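Local coordinates for protein nigritoxine (Vibrio nigripulchritudo, PDB 5M41) that acts as a bacterial toxin against crustaceans and insects, and is built on a fold that was new when its structure was solved, at residues 495-500 against 506-511. Numbering follows the deposited sequence.
Sequences SQVYIN and EKNITY
Gln496 and Ile509 grip each other through two backbone hydrogen bonds, Gln496 N to Ile509 O at 2.7 Å and Ile509 N to Gln496 O at 2.8 Å. Two residues further along, Tyr498 N bonds to Lys507 O at 2.6 Å, nearly in line with the C=O bond (168°), and Lys507 N bonds back to Tyr498 O. These are the hydrogen-bonded pairs of an antiparallel beta hairpin, strand 496-500 with strand 505-515, at one margin of a four-stranded sheet. Val497 with Asn508 and Ile499 with Glu506 form the alternating non-hydrogen-bonded pairs, whose CA-H groups also contact carbonyl oxygens of the hydrogen-bonded pairs, as Glu506 CA does with Tyr498 O at 3.3 Å. On the outer edge, Val497 O and Ile499 O accept bonds from His556 and Gln555.

Alternation gives the hairpin two unlike faces. On that of Tyr498 and Ile509, which packs against helix 546-555, Tyr498 CB meets Ile509 CG1 at 3.7 Å, while Lys507 CB approaches the tyrosine ring at its edge. The Tyr498 hydroxyl bonds to Asp551 and the extended Lys507 chain ends in a salt bridge with Glu548, tying both strands to that helix. The face of Val497, Asn508 and Glu506 is exposed in part. There Val497 CG1 rests 3.9 Å from Glu506 OE1, while Val497 lies alongside Asn508, its CG2 branch 3.5 Å from Asn508 OD1. At the start of the first strand, Ser495 OG, turned anti to its own N (chi1 -175°), reaches toward Asn508 and meets two waters: one links it to Thr510 OG1, the other donates to Asn508 OD1 at 2.9 Å.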
# COMPACT_ATOMS: atom_id res chain seq x y z
N SER A 495 -5.30 -15.80 34.67
CA SER A 495 -4.34 -14.78 34.28
C SER A 495 -3.72 -15.10 32.93
O SER A 495 -3.55 -16.27 32.57
CB SER A 495 -3.25 -14.63 35.33
OG SER A 495 -2.39 -13.55 34.99
N GLN A 496 -3.36 -14.04 32.19
CA GLN A 496 -2.84 -14.22 30.86
C GLN A 496 -1.61 -13.38 30.58
O GLN A 496 -1.54 -12.20 30.94
CB GLN A 496 -3.97 -13.90 29.88
CG GLN A 496 -3.95 -14.76 28.65
CD GLN A 496 -4.29 -16.21 28.91
OE1 GLN A 496 -5.21 -16.51 29.66
NE2 GLN A 496 -3.58 -17.10 28.25
N VAL A 497 -0.62 -13.98 29.92
CA VAL A 497 0.61 -13.26 29.63
C VAL A 497 0.45 -12.46 28.33
O VAL A 497 0.42 -13.02 27.24
CB VAL A 497 1.87 -14.17 29.55
CG1 VAL A 497 3.08 -13.35 29.14
CG2 VAL A 497 2.14 -14.85 30.89
N TYR A 498 0.33 -11.15 28.48
CA TYR A 498 0.25 -10.26 27.35
C TYR A 498 1.66 -9.88 26.91
O TYR A 498 2.44 -9.33 27.70
CB TYR A 498 -0.60 -9.03 27.69
CG TYR A 498 -0.54 -7.97 26.62
CD1 TYR A 498 -0.81 -8.27 25.28
CD2 TYR A 498 -0.21 -6.66 26.94
CE1 TYR A 498 -0.75 -7.30 24.30
CE2 TYR A 498 -0.13 -5.68 25.97
CZ TYR A 498 -0.41 -6.00 24.65
OH TYR A 498 -0.33 -5.02 23.70
N ILE A 499 1.98 -10.18 25.65
CA ILE A 499 3.26 -9.77 25.07
C ILE A 499 3.08 -8.49 24.27
O ILE A 499 2.50 -8.49 23.18
CB ILE A 499 3.89 -10.88 24.20
CG1 ILE A 499 4.03 -12.17 25.01
CG2 ILE A 499 5.26 -10.41 23.69
CD1 ILE A 499 4.11 -13.43 24.16
N ASN A 500 3.57 -7.40 24.85
CA ASN A 500 3.49 -6.09 24.23
C ASN A 500 4.62 -5.99 23.24
O ASN A 500 5.79 -5.84 23.63
CB ASN A 500 3.61 -5.01 25.32
CG ASN A 500 3.26 -3.63 24.82
OD1 ASN A 500 3.67 -3.22 23.72
ND2 ASN A 500 2.51 -2.88 25.63
N GLU A 506 6.45 -7.96 28.78
CA GLU A 506 5.40 -8.91 29.14
C GLU A 506 4.59 -8.35 30.31
O GLU A 506 5.16 -7.83 31.26
CB GLU A 506 5.99 -10.25 29.56
CG GLU A 506 6.70 -11.00 28.45
CD GLU A 506 6.93 -12.46 28.79
OE1 GLU A 506 6.83 -12.81 29.98
OE2 GLU A 506 7.21 -13.27 27.88
N LYS A 507 3.27 -8.47 30.22
CA LYS A 507 2.37 -8.09 31.31
C LYS A 507 1.42 -9.23 31.63
O LYS A 507 0.95 -9.94 30.72
CB LYS A 507 1.54 -6.85 30.93
CG LYS A 507 2.33 -5.59 30.62
CD LYS A 507 1.40 -4.39 30.59
CE LYS A 507 2.05 -3.17 29.96
NZ LYS A 507 1.09 -2.03 29.92
N ASN A 508 1.14 -9.41 32.92
CA ASN A 508 0.17 -10.38 33.38
C ASN A 508 -1.18 -9.73 33.58
O ASN A 508 -1.33 -8.83 34.43
CB ASN A 508 0.63 -11.04 34.69
CG ASN A 508 1.88 -11.86 34.51
OD1 ASN A 508 1.98 -12.69 33.61
ND2 ASN A 508 2.85 -11.63 35.38
N ILE A 509 -2.16 -10.21 32.82
CA ILE A 509 -3.49 -9.63 32.76
C ILE A 509 -4.54 -10.57 33.31
O ILE A 509 -4.56 -11.76 32.99
CB ILE A 509 -3.85 -9.26 31.30
CG1 ILE A 509 -2.69 -8.48 30.64
CG2 ILE A 509 -5.17 -8.49 31.24
CD1 ILE A 509 -2.34 -7.16 31.32
N THR A 510 -5.43 -10.03 34.13
CA THR A 510 -6.53 -10.80 34.68
C THR A 510 -7.76 -9.95 34.53
O THR A 510 -7.69 -8.73 34.75
CB THR A 510 -6.31 -11.11 36.18
OG1 THR A 510 -5.14 -11.92 36.30
CG2 THR A 510 -7.50 -11.86 36.81
N TYR A 511 -8.88 -10.57 34.17
CA TYR A 511 -10.15 -9.88 34.17
C TYR A 511 -10.74 -9.85 35.58
O TYR A 511 -11.35 -10.82 36.04
CB TYR A 511 -11.12 -10.56 33.20
CG TYR A 511 -11.95 -9.63 32.38
CD1 TYR A 511 -12.42 -10.03 31.13
CD2 TYR A 511 -12.26 -8.34 32.83
CE1 TYR A 511 -13.19 -9.19 30.35
CE2 TYR A 511 -13.03 -7.48 32.05
CZ TYR A 511 -13.49 -7.93 30.81
OH TYR A 511 -14.25 -7.12 30.00
O HOH W 1 -2.62 -11.16 35.97
O HOH W 2 -0.41 -14.29 33.40